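Long-range contacts in amine Dehydrogenase (Pseudomonas putida, PDB 1JMX), which probably takes part in the oxidative deamination of primary amines, this chain being a seven-bladed beta-propeller subunit of a heme-containing enzyme: residues G165-K170 / L184-R189; G191-D196 / Y214-F219; A229-G234 / A251-L256. One frame throughout, in Å; residues are numbered along the deposited sequence.

Contact 1 of 3, residues G165-K170 / L184-R189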
ATOM      1  N   GLY B 165     -16.458 -16.297 -12.882  1.00 10.65           N
ATOM      2  CA  GLY B 165     -16.648 -14.855 -12.918  1.00 12.88           C
ATOM      3  C   GLY B 165     -17.466 -14.517 -11.690  1.00 12.63           C
ATOM      4  O   GLY B 165     -17.311 -15.193 -10.679  1.00 13.18           O
ATOM      5  N   PRO B 166     -18.305 -13.467 -11.711  1.00 13.46           N
ATOM      6  CA  PRO B 166     -19.115 -13.139 -10.525  1.00 14.29           C
ATOM      7  C   PRO B 166     -19.857 -14.412 -10.108  1.00 14.65           C
ATOM      8  O   PRO B 166     -20.049 -14.670  -8.927  1.00 14.75           O
ATOM      9  CB  PRO B 166     -20.066 -12.072 -11.056  1.00 15.34           C
ATOM     10  CG  PRO B 166     -19.187 -11.329 -12.031  1.00 14.14           C
ATOM     11  CD  PRO B 166     -18.483 -12.457 -12.771  1.00 14.26           C
ATOM     12  N   ASP B 167     -20.243 -15.197 -11.114  1.00 14.47           N
ATOM     13  CA  ASP B 167     -20.891 -16.493 -10.950  1.00 13.67           C
ATOM     14  C   ASP B 167     -20.104 -17.438 -11.864  1.00 13.91           C
ATOM     15  O   ASP B 167     -19.327 -16.990 -12.708  1.00 13.20           O
ATOM     16  CB  ASP B 167     -22.348 -16.460 -11.424  1.00 14.06           C
ATOM     17  CG  ASP B 167     -23.264 -15.669 -10.498  1.00 15.42           C
ATOM     18  OD1 ASP B 167     -23.117 -15.743  -9.256  1.00 17.03           O
ATOM     19  OD2 ASP B 167     -24.163 -14.985 -11.025  1.00 16.48           O
ATOM     20  N   ILE B 168     -20.242 -18.740 -11.652  1.00 13.93           N
ATOM     21  CA  ILE B 168     -19.571 -19.701 -12.516  1.00 15.20           C
ATOM     22  C   ILE B 168     -20.552 -19.921 -13.669  1.00 16.05           C
ATOM     23  O   ILE B 168     -21.744 -20.151 -13.442  1.00 15.28           O
ATOM     24  CB  ILE B 168     -19.290 -21.047 -11.806  1.00 15.56           C
ATOM     25  CG1 ILE B 168     -18.504 -20.809 -10.516  1.00 17.14           C
ATOM     26  CG2 ILE B 168     -18.510 -21.991 -12.729  1.00 15.46           C
ATOM     27  CD1 ILE B 168     -17.208 -20.095 -10.710  1.00 17.51           C
ATOM     28  N   TYR B 169     -20.055 -19.785 -14.894  1.00 15.25           N
ATOM     29  CA  TYR B 169     -20.864 -19.950 -16.087  1.00 13.95           C
ATOM     30  C   TYR B 169     -20.485 -21.189 -16.875  1.00 13.46           C
ATOM     31  O   TYR B 169     -19.380 -21.700 -16.762  1.00 12.75           O
ATOM     32  CB  TYR B 169     -20.708 -18.743 -17.006  1.00 12.85           C
ATOM     33  CG  TYR B 169     -20.848 -17.421 -16.316  1.00 12.39           C
ATOM     34  CD1 TYR B 169     -19.743 -16.596 -16.140  1.00 12.28           C
ATOM     35  CD2 TYR B 169     -22.086 -16.981 -15.855  1.00 11.93           C
ATOM     36  CE1 TYR B 169     -19.864 -15.367 -15.530  1.00 11.08           C
ATOM     37  CE2 TYR B 169     -22.219 -15.749 -15.238  1.00 11.40           C
ATOM     38  CZ  TYR B 169     -21.104 -14.949 -15.081  1.00 10.86           C
ATOM     39  OH  TYR B 169     -21.221 -13.719 -14.491  1.00 14.56           O
ATOM     40  N   LYS B 170     -21.441 -21.674 -17.656  1.00 14.20           N
ATOM     41  CA  LYS B 170     -21.246 -22.824 -18.517  1.00 15.06           C
ATOM     42  C   LYS B 170     -21.424 -22.200 -19.890  1.00 14.70           C
ATOM     43  O   LYS B 170     -22.496 -21.705 -20.223  1.00 15.12           O
ATOM     44  CB  LYS B 170     -22.317 -23.868 -18.250  1.00 17.67           C
ATOM     45  CG  LYS B 170     -22.155 -25.132 -19.062  1.00 21.30           C
ATOM     46  CD  LYS B 170     -23.289 -26.090 -18.757  1.00 25.38           C
ATOM     47  CE  LYS B 170     -23.231 -27.301 -19.657  1.00 27.18           C
ATOM     48  NZ  LYS B 170     -21.924 -27.991 -19.501  1.00 32.68           N
ATOM     49  N   LEU B 184     -22.473 -17.668  -7.344  1.00 16.75           N
ATOM     50  CA  LEU B 184     -21.585 -17.274  -6.256  1.00 16.67           C
ATOM     51  C   LEU B 184     -22.087 -15.929  -5.760  1.00 16.25           C
ATOM     52  O   LEU B 184     -22.757 -15.855  -4.728  1.00 15.23           O
ATOM     53  CB  LEU B 184     -20.134 -17.163  -6.737  1.00 17.03           C
ATOM     54  CG  LEU B 184     -19.426 -18.460  -7.121  1.00 16.17           C
ATOM     55  CD1 LEU B 184     -18.066 -18.144  -7.691  1.00 16.58           C
ATOM     56  CD2 LEU B 184     -19.301 -19.364  -5.900  1.00 19.09           C
ATOM     57  N   ARG B 185     -21.851 -14.882  -6.543  1.00 15.76           N
ATOM     58  CA  ARG B 185     -22.307 -13.561  -6.156  1.00 18.15           C
ATOM     59  C   ARG B 185     -23.824 -13.528  -6.025  1.00 19.04           C
ATOM     60  O   ARG B 185     -24.367 -12.907  -5.110  1.00 20.18           O
ATOM     61  CB  ARG B 185     -21.856 -12.490  -7.145  1.00 18.78           C
ATOM     62  CG  ARG B 185     -22.077 -11.094  -6.571  1.00 20.15           C
ATOM     63  CD  ARG B 185     -21.667  -9.994  -7.502  1.00 19.35           C
ATOM     64  NE  ARG B 185     -20.241 -10.003  -7.791  1.00 17.14           N
ATOM     65  CZ  ARG B 185     -19.654  -9.100  -8.567  1.00 18.06           C
ATOM     66  NH1 ARG B 185     -20.373  -8.132  -9.109  1.00 18.32           N
ATOM     67  NH2 ARG B 185     -18.361  -9.183  -8.836  1.00 19.60           N
ATOM     68  N   ASN B 186     -24.513 -14.201  -6.940  1.00 19.48           N
ATOM     69  CA  ASN B 186     -25.968 -14.237  -6.893  1.00 19.69           C
ATOM     70  C   ASN B 186     -26.513 -15.492  -6.215  1.00 20.94           C
ATOM     71  O   ASN B 186     -27.629 -15.932  -6.491  1.00 21.54           O
ATOM     72  CB  ASN B 186     -26.550 -14.036  -8.286  1.00 17.59           C
ATOM     73  CG  ASN B 186     -26.178 -12.694  -8.864  1.00 17.84           C
ATOM     74  OD1 ASN B 186     -26.760 -11.667  -8.506  1.00 21.01           O
ATOM     75  ND2 ASN B 186     -25.157 -12.678  -9.712  1.00 18.15           N
ATOM     76  N   TRP B 187     -25.701 -16.068  -5.334  1.00 22.65           N
ATOM     77  CA  TRP B 187     -26.091 -17.240  -4.558  1.00 25.61           C
ATOM     78  C   TRP B 187     -26.870 -16.627  -3.401  1.00 29.33           C
ATOM     79  O   TRP B 187     -26.280 -16.176  -2.416  1.00 32.62           O
ATOM     80  CB  TRP B 187     -24.841 -17.943  -4.013  1.00 23.75           C
ATOM     81  CG  TRP B 187     -25.068 -19.278  -3.353  1.00 21.04           C
ATOM     82  CD1 TRP B 187     -26.238 -19.978  -3.283  1.00 21.71           C
ATOM     83  CD2 TRP B 187     -24.074 -20.096  -2.722  1.00 19.55           C
ATOM     84  NE1 TRP B 187     -26.032 -21.186  -2.658  1.00 20.90           N
ATOM     85  CE2 TRP B 187     -24.712 -21.284  -2.303  1.00 20.10           C
ATOM     86  CE3 TRP B 187     -22.702 -19.940  -2.474  1.00 18.84           C
ATOM     87  CZ2 TRP B 187     -24.026 -22.315  -1.651  1.00 18.40           C
ATOM     88  CZ3 TRP B 187     -22.018 -20.962  -1.831  1.00 17.55           C
ATOM     89  CH2 TRP B 187     -22.683 -22.136  -1.425  1.00 19.10           C
ATOM     90  N   ASN B 188     -28.183 -16.526  -3.553  1.00 31.47           N
ATOM     91  CA  ASN B 188     -29.015 -15.938  -2.507  1.00 33.54           C
ATOM     92  C   ASN B 188     -29.323 -16.960  -1.416  1.00 33.01           C
ATOM     93  O   ASN B 188     -30.461 -17.391  -1.238  1.00 33.85           O
ATOM     94  CB  ASN B 188     -30.295 -15.361  -3.114  1.00 36.44           C
ATOM     95  CG  ASN B 188     -30.051 -14.042  -3.826  1.00 39.20           C
ATOM     96  OD1 ASN B 188     -30.122 -12.970  -3.205  1.00 41.44           O
ATOM     97  ND2 ASN B 188     -29.741 -14.105  -5.128  1.00 39.67           N
ATOM     98  N   ARG B 189     -28.270 -17.339  -0.703  1.00 31.27           N
ATOM     99  CA  ARG B 189     -28.336 -18.314   0.368  1.00 30.51           C
ATOM    100  C   ARG B 189     -28.645 -17.599   1.688  1.00 30.52           C
ATOM    101  O   ARG B 189     -27.792 -16.884   2.227  1.00 30.15           O
ATOM    102  CB  ARG B 189     -26.979 -19.005   0.441  1.00 29.24           C
ATOM    103  CG  ARG B 189     -26.914 -20.220   1.308  1.00 27.16           C
ATOM    104  CD  ARG B 189     -25.484 -20.662   1.366  1.00 26.18           C
ATOM    105  NE  ARG B 189     -25.316 -21.892   2.120  1.00 25.57           N
ATOM    106  CZ  ARG B 189     -24.132 -22.424   2.402  1.00 25.88           C
ATOM    107  NH1 ARG B 189     -23.019 -21.828   1.987  1.00 26.77           N
ATOM    108  NH2 ARG B 189     -24.059 -23.544   3.104  1.00 27.09           N
TER

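Contact 2 of 3, residues G191-D196 / Y214-F219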
ATOM      1  N   GLY B 191     -29.101 -16.626   5.546  1.00 27.06           N
ATOM      2  CA  GLY B 191     -28.326 -16.932   6.734  1.00 25.48           C
ATOM      3  C   GLY B 191     -26.837 -16.868   6.463  1.00 24.56           C
ATOM      4  O   GLY B 191     -26.022 -17.022   7.370  1.00 25.31           O
ATOM      5  N   TYR B 192     -26.484 -16.663   5.201  1.00 23.97           N
ATOM      6  CA  TYR B 192     -25.089 -16.571   4.795  1.00 21.70           C
ATOM      7  C   TYR B 192     -24.878 -15.332   3.948  1.00 20.99           C
ATOM      8  O   TYR B 192     -25.825 -14.758   3.405  1.00 21.59           O
ATOM      9  CB  TYR B 192     -24.690 -17.776   3.952  1.00 20.73           C
ATOM     10  CG  TYR B 192     -24.619 -19.079   4.687  1.00 22.35           C
ATOM     11  CD1 TYR B 192     -25.781 -19.776   5.031  1.00 23.77           C
ATOM     12  CD2 TYR B 192     -23.387 -19.652   4.998  1.00 22.97           C
ATOM     13  CE1 TYR B 192     -25.711 -21.020   5.665  1.00 23.77           C
ATOM     14  CE2 TYR B 192     -23.306 -20.885   5.623  1.00 23.95           C
ATOM     15  CZ  TYR B 192     -24.469 -21.566   5.953  1.00 24.43           C
ATOM     16  OH  TYR B 192     -24.384 -22.806   6.546  1.00 26.08           O
ATOM     17  N   SER B 193     -23.625 -14.913   3.845  1.00 19.68           N
ATOM     18  CA  SER B 193     -23.291 -13.772   3.014  1.00 19.22           C
ATOM     19  C   SER B 193     -22.940 -14.372   1.658  1.00 18.26           C
ATOM     20  O   SER B 193     -23.071 -15.583   1.449  1.00 17.30           O
ATOM     21  CB  SER B 193     -22.077 -13.034   3.582  1.00 18.42           C
ATOM     22  OG  SER B 193     -20.922 -13.847   3.518  1.00 19.82           O
ATOM     23  N   ALA B 194     -22.531 -13.522   0.726  1.00 18.10           N
ATOM     24  CA  ALA B 194     -22.117 -13.988  -0.580  1.00 17.36           C
ATOM     25  C   ALA B 194     -20.696 -14.513  -0.357  1.00 16.83           C
ATOM     26  O   ALA B 194     -19.982 -14.018   0.517  1.00 17.10           O
ATOM     27  CB  ALA B 194     -22.108 -12.824  -1.567  1.00 18.71           C
ATOM     28  N   PRO B 195     -20.293 -15.569  -1.084  1.00 16.84           N
ATOM     29  CA  PRO B 195     -18.936 -16.105  -0.909  1.00 16.36           C
ATOM     30  C   PRO B 195     -17.858 -15.187  -1.498  1.00 16.81           C
ATOM     31  O   PRO B 195     -18.153 -14.287  -2.289  1.00 17.84           O
ATOM     32  CB  PRO B 195     -18.997 -17.433  -1.666  1.00 16.31           C
ATOM     33  CG  PRO B 195     -19.999 -17.164  -2.747  1.00 14.13           C
ATOM     34  CD  PRO B 195     -21.074 -16.396  -2.027  1.00 15.14           C
ATOM     35  N   ASP B 196     -16.618 -15.393  -1.070  1.00 16.67           N
ATOM     36  CA  ASP B 196     -15.490 -14.621  -1.571  1.00 16.59           C
ATOM     37  C   ASP B 196     -14.542 -15.631  -2.210  1.00 15.81           C
ATOM     38  O   ASP B 196     -14.206 -16.655  -1.610  1.00 15.40           O
ATOM     39  CB  ASP B 196     -14.794 -13.844  -0.444  1.00 16.30           C
ATOM     40  CG  ASP B 196     -13.696 -12.926  -0.963  1.00 15.93           C
ATOM     41  OD1 ASP B 196     -14.015 -11.966  -1.682  1.00 18.31           O
ATOM     42  OD2 ASP B 196     -12.512 -13.166  -0.667  1.00 18.29           O
ATOM     43  N   TYR B 214     -13.255 -21.114  -1.166  1.00 13.94           N
ATOM     44  CA  TYR B 214     -13.970 -19.869  -0.970  1.00 14.60           C
ATOM     45  C   TYR B 214     -14.220 -19.702   0.518  1.00 14.97           C
ATOM     46  O   TYR B 214     -14.020 -20.640   1.288  1.00 15.61           O
ATOM     47  CB  TYR B 214     -15.295 -19.851  -1.756  1.00 14.43           C
ATOM     48  CG  TYR B 214     -16.343 -20.854  -1.321  1.00 13.92           C
ATOM     49  CD1 TYR B 214     -17.239 -20.557  -0.291  1.00 12.13           C
ATOM     50  CD2 TYR B 214     -16.467 -22.089  -1.968  1.00 14.49           C
ATOM     51  CE1 TYR B 214     -18.235 -21.462   0.081  1.00 12.78           C
ATOM     52  CE2 TYR B 214     -17.462 -23.006  -1.598  1.00 14.13           C
ATOM     53  CZ  TYR B 214     -18.337 -22.679  -0.575  1.00 12.09           C
ATOM     54  OH  TYR B 214     -19.309 -23.566  -0.212  1.00 13.83           O
ATOM     55  N   THR B 215     -14.558 -18.486   0.933  1.00 15.84           N
ATOM     56  CA  THR B 215     -14.876 -18.221   2.328  1.00 15.99           C
ATOM     57  C   THR B 215     -16.276 -17.649   2.308  1.00 16.16           C
ATOM     58  O   THR B 215     -16.706 -17.084   1.299  1.00 16.09           O
ATOM     59  CB  THR B 215     -13.914 -17.203   3.002  1.00 16.82           C
ATOM     60  OG1 THR B 215     -13.992 -15.938   2.338  1.00 19.12           O
ATOM     61  CG2 THR B 215     -12.479 -17.706   2.985  1.00 14.92           C
ATOM     62  N   ILE B 216     -17.011 -17.834   3.393  1.00 16.27           N
ATOM     63  CA  ILE B 216     -18.369 -17.315   3.468  1.00 16.89           C
ATOM     64  C   ILE B 216     -18.715 -17.037   4.920  1.00 18.39           C
ATOM     65  O   ILE B 216     -18.218 -17.713   5.819  1.00 19.16           O
ATOM     66  CB  ILE B 216     -19.397 -18.300   2.834  1.00 15.91           C
ATOM     67  CG1 ILE B 216     -20.732 -17.588   2.606  1.00 15.04           C
ATOM     68  CG2 ILE B 216     -19.566 -19.548   3.707  1.00 16.33           C
ATOM     69  CD1 ILE B 216     -21.768 -18.411   1.894  1.00 15.17           C
ATOM     70  N   ALA B 217     -19.510 -15.998   5.144  1.00 20.07           N
ATOM     71  CA  ALA B 217     -19.924 -15.620   6.491  1.00 21.65           C
ATOM     72  C   ALA B 217     -21.295 -16.196   6.809  1.00 23.23           C
ATOM     73  O   ALA B 217     -22.238 -16.021   6.041  1.00 23.10           O
ATOM     74  CB  ALA B 217     -19.955 -14.104   6.624  1.00 21.01           C
ATOM     75  N   ARG B 218     -21.401 -16.924   7.915  1.00 24.86           N
ATOM     76  CA  ARG B 218     -22.686 -17.478   8.291  1.00 26.97           C
ATOM     77  C   ARG B 218     -23.212 -16.616   9.416  1.00 28.35           C
ATOM     78  O   ARG B 218     -22.678 -16.633  10.524  1.00 28.08           O
ATOM     79  CB  ARG B 218     -22.578 -18.923   8.761  1.00 27.97           C
ATOM     80  CG  ARG B 218     -23.951 -19.504   9.051  1.00 31.65           C
ATOM     81  CD  ARG B 218     -23.953 -20.507  10.191  1.00 35.92           C
ATOM     82  NE  ARG B 218     -23.179 -21.704   9.881  1.00 39.30           N
ATOM     83  CZ  ARG B 218     -22.127 -22.121  10.588  1.00 41.57           C
ATOM     84  NH1 ARG B 218     -21.721 -21.434  11.663  1.00 42.07           N
ATOM     85  NH2 ARG B 218     -21.458 -23.208  10.199  1.00 42.09           N
ATOM     86  N   PHE B 219     -24.246 -15.842   9.113  1.00 30.29           N
ATOM     87  CA  PHE B 219     -24.866 -14.943  10.080  1.00 33.19           C
ATOM     88  C   PHE B 219     -25.425 -15.647  11.332  1.00 34.91           C
ATOM     89  O   PHE B 219     -25.434 -14.995  12.410  1.00 36.00           O
ATOM     90  CB  PHE B 219     -25.985 -14.164   9.398  1.00 34.75           C
ATOM     91  CG  PHE B 219     -25.569 -13.483   8.128  1.00 35.68           C
ATOM     92  CD1 PHE B 219     -26.424 -13.468   7.025  1.00 36.39           C
ATOM     93  CD2 PHE B 219     -24.349 -12.816   8.043  1.00 36.71           C
ATOM     94  CE1 PHE B 219     -26.072 -12.791   5.859  1.00 35.70           C
ATOM     95  CE2 PHE B 219     -23.987 -12.134   6.877  1.00 35.69           C
ATOM     96  CZ  PHE B 219     -24.851 -12.121   5.787  1.00 35.83           C
TER
HETATM   97  O   HOH W   1     -11.392 -16.489   0.253  1.00 25.63           O

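Contact 3 of 3, residues A229-G234 / A251-L256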
ATOM      1  N   ALA B 229     -20.997 -12.631  12.449  1.00 45.91           N
ATOM      2  CA  ALA B 229     -21.026 -13.580  11.352  1.00 42.56           C
ATOM      3  C   ALA B 229     -19.846 -14.535  11.547  1.00 40.90           C
ATOM      4  O   ALA B 229     -18.738 -14.116  11.893  1.00 40.92           O
ATOM      5  CB  ALA B 229     -20.910 -12.852  10.027  1.00 42.58           C
ATOM      6  N   ASP B 230     -20.106 -15.820  11.350  1.00 38.64           N
ATOM      7  CA  ASP B 230     -19.107 -16.871  11.508  1.00 35.99           C
ATOM      8  C   ASP B 230     -18.365 -17.173  10.200  1.00 32.25           C
ATOM      9  O   ASP B 230     -18.966 -17.608   9.214  1.00 31.52           O
ATOM     10  CB  ASP B 230     -19.811 -18.138  12.013  1.00 40.21           C
ATOM     11  CG  ASP B 230     -18.870 -19.105  12.691  1.00 43.26           C
ATOM     12  OD1 ASP B 230     -17.778 -18.669  13.127  1.00 45.67           O
ATOM     13  OD2 ASP B 230     -19.233 -20.302  12.808  1.00 46.03           O
ATOM     14  N   LEU B 231     -17.050 -16.988  10.215  1.00 27.86           N
ATOM     15  CA  LEU B 231     -16.239 -17.237   9.031  1.00 24.22           C
ATOM     16  C   LEU B 231     -15.965 -18.706   8.770  1.00 21.31           C
ATOM     17  O   LEU B 231     -15.399 -19.393   9.608  1.00 20.24           O
ATOM     18  CB  LEU B 231     -14.922 -16.462   9.101  1.00 25.56           C
ATOM     19  CG  LEU B 231     -14.982 -15.002   8.643  1.00 27.28           C
ATOM     20  CD1 LEU B 231     -13.586 -14.373   8.718  1.00 27.63           C
ATOM     21  CD2 LEU B 231     -15.525 -14.928   7.207  1.00 27.80           C
ATOM     22  N   LEU B 232     -16.324 -19.160   7.573  1.00 19.04           N
ATOM     23  CA  LEU B 232     -16.134 -20.551   7.175  1.00 18.60           C
ATOM     24  C   LEU B 232     -15.368 -20.680   5.856  1.00 18.47           C
ATOM     25  O   LEU B 232     -15.376 -19.770   5.025  1.00 18.14           O
ATOM     26  CB  LEU B 232     -17.498 -21.226   6.991  1.00 18.53           C
ATOM     27  CG  LEU B 232     -18.487 -21.217   8.153  1.00 20.22           C
ATOM     28  CD1 LEU B 232     -19.890 -21.427   7.633  1.00 20.37           C
ATOM     29  CD2 LEU B 232     -18.115 -22.295   9.162  1.00 19.76           C
ATOM     30  N   TYR B 233     -14.688 -21.809   5.683  1.00 16.64           N
ATOM     31  CA  TYR B 233     -13.988 -22.085   4.439  1.00 17.22           C
ATOM     32  C   TYR B 233     -14.814 -23.137   3.719  1.00 17.22           C
ATOM     33  O   TYR B 233     -15.369 -24.046   4.339  1.00 16.86           O
ATOM     34  CB  TYR B 233     -12.575 -22.612   4.673  1.00 15.83           C
ATOM     35  CG  TYR B 233     -11.498 -21.646   4.218  1.00 16.75           C
ATOM     36  CD1 TYR B 233     -10.707 -20.976   5.144  1.00 14.59           C
ATOM     37  CD2 TYR B 233     -11.300 -21.370   2.862  1.00 16.34           C
ATOM     38  CE1 TYR B 233      -9.756 -20.056   4.744  1.00 16.03           C
ATOM     39  CE2 TYR B 233     -10.345 -20.442   2.451  1.00 15.84           C
ATOM     40  CZ  TYR B 233      -9.578 -19.788   3.400  1.00 14.96           C
ATOM     41  OH  TYR B 233      -8.653 -18.844   3.031  1.00 14.91           O
ATOM     42  N   GLY B 234     -14.938 -22.972   2.414  1.00 17.17           N
ATOM     43  CA  GLY B 234     -15.698 -23.909   1.626  1.00 16.26           C
ATOM     44  C   GLY B 234     -14.895 -24.417   0.451  1.00 16.70           C
ATOM     45  O   GLY B 234     -13.799 -23.931   0.147  1.00 17.02           O
ATOM     46  N   ALA B 251     -14.805 -26.272   7.414  1.00 24.52           N
ATOM     47  CA  ALA B 251     -14.122 -25.809   8.616  1.00 25.68           C
ATOM     48  C   ALA B 251     -14.378 -24.346   8.940  1.00 26.21           C
ATOM     49  O   ALA B 251     -14.639 -23.532   8.051  1.00 25.77           O
ATOM     50  CB  ALA B 251     -12.620 -26.018   8.461  1.00 25.61           C
ATOM     51  N   ASP B 252     -14.305 -24.013  10.224  1.00 26.25           N
ATOM     52  CA  ASP B 252     -14.457 -22.631  10.627  1.00 27.44           C
ATOM     53  C   ASP B 252     -13.086 -22.023  10.357  1.00 25.11           C
ATOM     54  O   ASP B 252     -12.059 -22.642  10.633  1.00 23.79           O
ATOM     55  CB  ASP B 252     -14.811 -22.494  12.113  1.00 32.03           C
ATOM     56  CG  ASP B 252     -15.007 -21.039  12.524  1.00 37.50           C
ATOM     57  OD1 ASP B 252     -14.094 -20.458  13.151  1.00 41.50           O
ATOM     58  OD2 ASP B 252     -16.060 -20.454  12.181  1.00 39.73           O
ATOM     59  N   LEU B 253     -13.082 -20.845   9.751  1.00 22.81           N
ATOM     60  CA  LEU B 253     -11.853 -20.142   9.418  1.00 22.74           C
ATOM     61  C   LEU B 253     -11.065 -19.646  10.639  1.00 22.67           C
ATOM     62  O   LEU B 253     -11.540 -18.792  11.392  1.00 22.97           O
ATOM     63  CB  LEU B 253     -12.189 -18.964   8.499  1.00 21.27           C
ATOM     64  CG  LEU B 253     -11.118 -18.186   7.731  1.00 20.90           C
ATOM     65  CD1 LEU B 253     -11.812 -17.315   6.704  1.00 19.85           C
ATOM     66  CD2 LEU B 253     -10.255 -17.337   8.660  1.00 21.00           C
ATOM     67  N   THR B 254      -9.866 -20.194  10.819  1.00 22.99           N
ATOM     68  CA  THR B 254      -8.952 -19.794  11.900  1.00 21.91           C
ATOM     69  C   THR B 254      -7.666 -19.215  11.290  1.00 22.04           C
ATOM     70  O   THR B 254      -6.903 -18.519  11.962  1.00 22.08           O
ATOM     71  CB  THR B 254      -8.591 -20.972  12.837  1.00 20.71           C
ATOM     72  OG1 THR B 254      -7.967 -22.028  12.093  1.00 19.61           O
ATOM     73  CG2 THR B 254      -9.833 -21.496  13.520  1.00 21.61           C
ATOM     74  N   GLU B 255      -7.457 -19.511  10.006  1.00 21.03           N
ATOM     75  CA  GLU B 255      -6.300 -19.054   9.233  1.00 18.63           C
ATOM     76  C   GLU B 255      -6.671 -19.092   7.747  1.00 19.16           C
ATOM     77  O   GLU B 255      -7.676 -19.701   7.360  1.00 19.57           O
ATOM     78  CB  GLU B 255      -5.085 -19.954   9.479  1.00 16.91           C
ATOM     79  CG  GLU B 255      -5.296 -21.420   9.109  1.00 18.39           C
ATOM     80  CD  GLU B 255      -4.046 -22.279   9.275  1.00 18.50           C
ATOM     81  OE1 GLU B 255      -4.182 -23.518   9.315  1.00 19.96           O
ATOM     82  OE2 GLU B 255      -2.926 -21.732   9.343  1.00 21.14           O
ATOM     83  N   LEU B 256      -5.853 -18.457   6.915  1.00 18.51           N
ATOM     84  CA  LEU B 256      -6.109 -18.421   5.484  1.00 16.54           C
ATOM     85  C   LEU B 256      -5.327 -19.472   4.709  1.00 15.67           C
ATOM     86  O   LEU B 256      -4.233 -19.869   5.115  1.00 14.63           O
ATOM     87  CB  LEU B 256      -5.782 -17.040   4.917  1.00 16.42           C
ATOM     88  CG  LEU B 256      -6.521 -15.815   5.459  1.00 16.84           C
ATOM     89  CD1 LEU B 256      -5.991 -14.576   4.742  1.00 18.52           C
ATOM     90  CD2 LEU B 256      -8.030 -15.950   5.265  1.00 16.18           C
TER

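Contact 1 of 3, residues G165-K170 / L184-R189
Pro166 and Asp167, in the bend joining strands 161-164 and 168-171 of one beta-propeller blade, receive the type I beta turn that runs from Leu184 to Trp187. Pro166 contributes in two ways. Its carbonyl O accepts a hydrogen bond from Arg185 N (3.0 Å), and its CB lies over one face of the arginine's guanidinium group, 3.9 Å from Arg185 NE. The bend of the arginine chain at chi3 (-64°) brings that flat group across the proline ring, while its ends bond beyond the contact: NH2 to Gln149, and NH1 in a salt bridge to Asp143 of a neighbouring subunit. Asp167 follows, and its carboxylate gathers three N-H groups from the turn. OD1 takes two of them: Asn186 N reaches its syn lone pair almost straight, at 3.1 Å, and Leu184 N comes to the anti side of OD1 at 2.8 Å. On the syn side of OD2 lies Asn186 ND2, 2.8 Å away and donating within its own amide plane, although the amide and carboxylate planes stand 62° apart. Both oxygens being engaged, the carboxylate is fixed in rotation, and so many donors would be expected to stabilise its negative charge. Ile168, where the strand begins, adds an apolar touch. Its CG1 stands beside the backbone N (chi1 -55°), and from there Ile168 CD1 meets Leu184 CD1 at 3.7 Å.

Contact 2 of 3, residues G191-D196 / Y214-F219
Ser193 OG accepts a hydrogen bond from Ala217 N at 3.0 Å and donates one to Ala194 O, standing above the plane of that carbonyl. With chi1 at 66°, OG sits between the serine's own N and carbonyl carbon, which brings it round to the strand and lets a side chain take the place of a backbone acceptor. The main chain of the same residue pairs as well, Ser193 N donating to Ala217 O at 2.8 Å in the carbonyl plane. The 191-196 loop thus lies along 209-218, on the side away from strand 230-239, and probably stands in for the missing strand of a four-stranded propeller blade, though only through two single bridges, Tyr192 with Arg218 and Asp196 with Thr215, whose register differs by one residue. In the second, Asp196 N bonds to Thr215 O and Thr215 N bonds back to Asp196 O; the Asp196 carboxylate turns to Arg140 of a neighbouring subunit. Around the first, Arg218 runs alongside Tyr192 in the same direction. Its CG forms a CH-pi contact over one ring face, 3.9 Å from the Tyr192 centroid, and its guanidinium meets Tyr192 OH edge-on before NH1 salt-bridges Asp230. Ile216 CD1 packs at 3.6 Å from Tyr192 CB and also faces Ser193 O, a buried oxygen with no polar partner in the model. Beyond the strand, the Phe219 ring places one face over Tyr192 CA, its CE1 3.2 Å from Tyr192 O.

Contact 3 of 3, residues A229-G234 / A251-L256
This is a short antiparallel backbone pairing, backed by apolar side chains, where the chain leaves strand 245-250 of one propeller sheet and passes along strand 230-239 on its way to the next. Two hydrogen bonds frame the non-hydrogen-bonded pair of Leu232 and Asp252: Tyr233 N points nearly along the C=O axis of Ala251 at 2.9 Å, whereas Leu253 N approaches Leu231 O at 2.7 Å from above the carbonyl plane. Leu253 carries its CG anti to the backbone N (chi1 -167°), which sets it between two partners. Its CB lies 3.8 Å from Leu231 CB, the two leucines running side by side, and its CG is equally close to Tyr233 CE1. At the edge of that ring, Tyr233 CE1 comes to 3.4 Å from Glu255 O, while the phenol oxygen bonds to Tyr257 N. Leu253 and Leu256 also pack on a chain of another protein. Where strand 230-239 begins, Asp230 OD1 and Asp252 OD2 approach to 2.7 Å, with Leu231 O also only 2.9 Å from Asp252 OD2. Such a gathering of acceptors may raise the proton affinity of one carboxylate, and the Asp230 salt bridge to Arg218 would offset part of the negative charge.

How the contacts relate
The three contacts follow one another in series along the chain and trace one continuous part of the propeller. The centres of contact 1 and contact 2 lie about 13 Å apart and those of contacts 2 and 3 only about 9 Å, while contacts 1 and 3, with centres about 20 Å apart, do not touch. The long excursion between strands 178-182 and 209-218 serves the first two: it leaves the blade that holds 168-171, and Trp187 packs on Pro195 and Tyr214 as it goes. Contacts 2 and 3 share a sheet, since 209-218 and 230-239 are neighbouring antiparallel strands. The connecting segments 184-196 and 251-256 thus carry the chain from one blade to the next while packing on the strands they pass.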